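Local coordinates for protein ofchtiv-allosamidin (Ostrinia furnacalis, PDB 6JMB) that probably hydrolyses the beta-1,4 linkages of chitin as a group IV insect chitinase of glycosyl hydrolase family 18, and binds the inhibitor allosamidin, at residues A[4-9]-A[362-367]. Sequence-based numbering, arbitrary orientation.
With AMI (allosamizoline), chain C.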
ATOM      1  N   LYS A   4       7.098 -16.302   6.405  1.00 18.98           N
ATOM      2  CA  LYS A   4       6.254 -15.477   5.546  1.00 16.02           C
ATOM      3  C   LYS A   4       5.428 -14.531   6.405  1.00 16.03           C
ATOM      4  O   LYS A   4       4.941 -14.902   7.478  1.00 18.74           O
ATOM      5  CB  LYS A   4       5.305 -16.351   4.722  1.00 20.56           C
ATOM      6  CG  LYS A   4       5.973 -17.296   3.727  1.00 22.39           C
ATOM      7  CD  LYS A   4       6.986 -16.588   2.850  1.00 21.74           C
ATOM      8  CE  LYS A   4       7.448 -17.483   1.710  1.00 26.04           C
ATOM      9  NZ  LYS A   4       8.816 -17.117   1.261  1.00 27.77           N
ATOM     10  N   ILE A   5       5.274 -13.291   5.939  1.00 12.21           N
ATOM     11  CA  ILE A   5       4.547 -12.284   6.701  1.00 12.31           C
ATOM     12  C   ILE A   5       3.424 -11.687   5.862  1.00 10.39           C
ATOM     13  O   ILE A   5       3.436 -11.724   4.628  1.00 10.96           O
ATOM     14  CB  ILE A   5       5.462 -11.178   7.281  1.00 12.37           C
ATOM     15  CG1 ILE A   5       6.126 -10.366   6.167  1.00 13.71           C
ATOM     16  CG2 ILE A   5       6.500 -11.782   8.235  1.00 15.74           C
ATOM     17  CD1 ILE A   5       6.968  -9.211   6.689  1.00 14.35           C
ATOM     18  N   VAL A   6       2.429 -11.154   6.563  1.00 10.44           N
ATOM     19  CA  VAL A   6       1.293 -10.476   5.957  1.00 10.09           C
ATOM     20  C   VAL A   6       1.205  -9.119   6.639  1.00 10.27           C
ATOM     21  O   VAL A   6       0.890  -9.040   7.832  1.00 11.26           O
ATOM     22  CB  VAL A   6      -0.011 -11.267   6.129  1.00 10.50           C
ATOM     23  CG1 VAL A   6      -1.174 -10.505   5.535  1.00 11.93           C
ATOM     24  CG2 VAL A   6       0.108 -12.632   5.471  1.00 12.86           C
ATOM     25  N   VAL A   7       1.498  -8.060   5.896  1.00 10.34           N
ATOM     26  CA  VAL A   7       1.578  -6.705   6.438  1.00 10.27           C
ATOM     27  C   VAL A   7       0.296  -5.979   6.046  1.00  9.55           C
ATOM     28  O   VAL A   7       0.091  -5.649   4.870  1.00 10.80           O
ATOM     29  CB  VAL A   7       2.826  -5.974   5.922  1.00  9.47           C
ATOM     30  CG1 VAL A   7       2.901  -4.556   6.489  1.00 11.58           C
ATOM     31  CG2 VAL A   7       4.087  -6.761   6.270  1.00 11.28           C
ATOM     32  N   CYS A   8      -0.577  -5.736   7.022  1.00 10.51           N
ATOM     33  CA  CYS A   8      -1.884  -5.136   6.780  1.00 11.05           C
ATOM     34  C   CYS A   8      -1.847  -3.666   7.165  1.00 10.58           C
ATOM     35  O   CYS A   8      -1.680  -3.346   8.343  1.00 11.37           O
ATOM     36  CB  CYS A   8      -2.943  -5.806   7.650  1.00 11.19           C
ATOM     37  SG  CYS A   8      -3.225  -7.552   7.324  1.00 15.16           S
ATOM     38  N   TYR A   9      -2.073  -2.784   6.196  1.00  8.63           N
ATOM     39  CA  TYR A   9      -2.263  -1.371   6.503  1.00  8.33           C
ATOM     40  C   TYR A   9      -3.731  -1.083   6.777  1.00  9.08           C
ATOM     41  O   TYR A   9      -4.622  -1.633   6.118  1.00 10.13           O
ATOM     42  CB  TYR A   9      -1.806  -0.501   5.336  1.00  9.42           C
ATOM     43  CG  TYR A   9      -0.317  -0.330   5.251  1.00  9.42           C
ATOM     44  CD1 TYR A   9       0.478  -1.258   4.599  1.00 12.18           C
ATOM     45  CD2 TYR A   9       0.296   0.775   5.826  1.00 10.13           C
ATOM     46  CE1 TYR A   9       1.841  -1.084   4.527  1.00 11.66           C
ATOM     47  CE2 TYR A   9       1.662   0.956   5.756  1.00 10.39           C
ATOM     48  CZ  TYR A   9       2.427   0.027   5.089  1.00 11.08           C
ATOM     49  OH  TYR A   9       3.795   0.193   4.990  1.00 13.66           O
ATOM     50  N   PRO A 362     -12.438 -11.940   1.976  1.00 10.28           N
ATOM     51  CA  PRO A 362     -12.009 -12.916   0.956  1.00 10.57           C
ATOM     52  C   PRO A 362     -10.617 -12.648   0.417  1.00 10.71           C
ATOM     53  O   PRO A 362      -9.857 -13.596   0.185  1.00 11.03           O
ATOM     54  CB  PRO A 362     -13.080 -12.780  -0.134  1.00 11.68           C
ATOM     55  CG  PRO A 362     -13.617 -11.384   0.045  1.00 11.32           C
ATOM     56  CD  PRO A 362     -13.605 -11.160   1.530  1.00 10.82           C
ATOM     57  N   LEU A 363     -10.255 -11.383   0.202  1.00 10.57           N
ATOM     58  CA  LEU A 363      -8.920 -11.104  -0.313  1.00  9.27           C
ATOM     59  C   LEU A 363      -7.856 -11.453   0.713  1.00  9.57           C
ATOM     60  O   LEU A 363      -6.835 -12.065   0.373  1.00 10.42           O
ATOM     61  CB  LEU A 363      -8.810  -9.637  -0.716  1.00  9.04           C
ATOM     62  CG  LEU A 363      -9.759  -9.192  -1.834  1.00 10.04           C
ATOM     63  CD1 LEU A 363      -9.450  -7.753  -2.223  1.00 10.96           C
ATOM     64  CD2 LEU A 363      -9.657 -10.133  -3.035  1.00 11.56           C
ATOM     65  N   LEU A 364      -8.081 -11.078   1.973  1.00  8.89           N
ATOM     66  CA  LEU A 364      -7.095 -11.327   3.017  1.00  9.39           C
ATOM     67  C   LEU A 364      -6.983 -12.815   3.332  1.00 10.41           C
ATOM     68  O   LEU A 364      -5.875 -13.334   3.519  1.00 11.08           O
ATOM     69  CB  LEU A 364      -7.451 -10.506   4.256  1.00 10.52           C
ATOM     70  CG  LEU A 364      -6.419 -10.452   5.381  1.00 11.62           C
ATOM     71  CD1 LEU A 364      -5.030 -10.109   4.872  1.00 12.28           C
ATOM     72  CD2 LEU A 364      -6.867  -9.439   6.418  1.00 12.41           C
ATOM     73  N   ASN A 365      -8.113 -13.528   3.372  1.00 10.59           N
ATOM     74  CA  ASN A 365      -8.052 -14.978   3.548  1.00 11.54           C
ATOM     75  C   ASN A 365      -7.313 -15.643   2.394  1.00 11.26           C
ATOM     76  O   ASN A 365      -6.539 -16.585   2.607  1.00 12.62           O
ATOM     77  CB  ASN A 365      -9.456 -15.563   3.709  1.00 11.40           C
ATOM     78  CG  ASN A 365      -9.937 -15.526   5.142  1.00 14.28           C
ATOM     79  OD1 ASN A 365      -9.401 -16.221   6.009  1.00 16.75           O
ATOM     80  ND2 ASN A 365     -10.953 -14.716   5.402  1.00 14.46           N
ATOM     81  N   THR A 366      -7.519 -15.154   1.169  1.00 10.63           N
ATOM     82  CA  THR A 366      -6.793 -15.703   0.025  1.00 11.61           C
ATOM     83  C   THR A 366      -5.286 -15.557   0.214  1.00 10.97           C
ATOM     84  O   THR A 366      -4.525 -16.504  -0.019  1.00 12.39           O
ATOM     85  CB  THR A 366      -7.246 -15.017  -1.266  1.00 11.43           C
ATOM     86  OG1 THR A 366      -8.626 -15.316  -1.503  1.00 13.63           O
ATOM     87  CG2 THR A 366      -6.428 -15.515  -2.447  1.00 12.44           C
ATOM     88  N   ILE A 367      -4.837 -14.374   0.637  1.00 11.22           N
ATOM     89  CA  ILE A 367      -3.411 -14.155   0.868  1.00 11.24           C
ATOM     90  C   ILE A 367      -2.874 -15.154   1.883  1.00 10.46           C
ATOM     91  O   ILE A 367      -1.840 -15.800   1.661  1.00 11.93           O
ATOM     92  CB  ILE A 367      -3.158 -12.704   1.314  1.00 10.60           C
ATOM     93  CG1 ILE A 367      -3.452 -11.743   0.167  1.00 11.30           C
ATOM     94  CG2 ILE A 367      -1.724 -12.543   1.789  1.00 13.08           C
ATOM     95  CD1 ILE A 367      -3.564 -10.294   0.610  1.00 13.67           C
TER
HETATM   96  C1  AMI C 501      -0.376   4.110  -0.683  1.00 11.03           C
HETATM   97  C2  AMI C 501       0.087   5.306   0.242  1.00 10.26           C
HETATM   98  C3  AMI C 501      -1.150   5.863   0.744  1.00 10.71           C
HETATM   99  C4  AMI C 501      -2.201   5.618  -0.415  1.00 11.28           C
HETATM  100  C5  AMI C 501      -1.924   4.228  -0.741  1.00 10.67           C
HETATM  101  C6  AMI C 501      -2.498   3.790  -2.138  1.00 12.13           C
HETATM  102  C7  AMI C 501       0.756   3.371   1.077  1.00 10.95           C
HETATM  103  C8  AMI C 501       2.282   2.923   3.064  1.00 12.48           C
HETATM  104  C9  AMI C 501       1.295   0.963   1.741  1.00 11.28           C
HETATM  105  N2  AMI C 501       0.833   4.768   1.170  1.00 10.75           N
HETATM  106  N7  AMI C 501       1.447   2.425   1.963  1.00 11.24           N
HETATM  107  O3  AMI C 501      -0.982   7.238   1.089  1.00 11.72           O
HETATM  108  O4  AMI C 501      -3.563   5.704  -0.021  1.00 10.51           O
HETATM  109  O6  AMI C 501      -2.020   4.686  -3.121  1.00 13.86           O
HETATM  110  O7  AMI C 501      -0.021   2.918   0.053  1.00 10.96           O
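Val6, on the outer side of barrel strand 5-11, meets two residues of the C-terminal helix, one with each methyl. Its CG1, anti to the backbone N (chi1 178°), lies 3.9 Å from Leu364 CD1, while CG2 turns to Ile367 CG2 at 4.1 Å. Two residues on, Cys8 brings SG to 4.0 Å from the same Leu364 CD1, so one leucine methyl serves both strand residues; Leu364 reaches them with CG anti to its backbone N (chi1 -170°). The sulfur is also disulfide-bonded to Cys33, which fixes its position beside the helix. Leu344 of the adjoining strand 341-345 touches both Val6 and Cys8. Tyr9 points instead into the active-site pocket, its ring lying under the allosamizoline dimethylamino group: C9 lies 3.5 Å above the ring plane, displaced from the ring centre, and C8 is 3.4 Å from CE2. Tyr9 OH and Asp122 OD2 share a hydrogen bond that holds the hydroxyl end of the ring. With an alanine at Tyr9, the dimethylamino group would probably lose this aromatic floor and Asp122 a hydrogen-bond partner. Segments 5-9 and 362-367 run nearly antiparallel (158°), their axes 10.6 Å apart. The TIM barrel thus splits its first strand between two chemistries: purely apolar, buried packing against the closing helix outside, and an aromatic face for the ligand within, steadied by the hydrogen bond to Asp122.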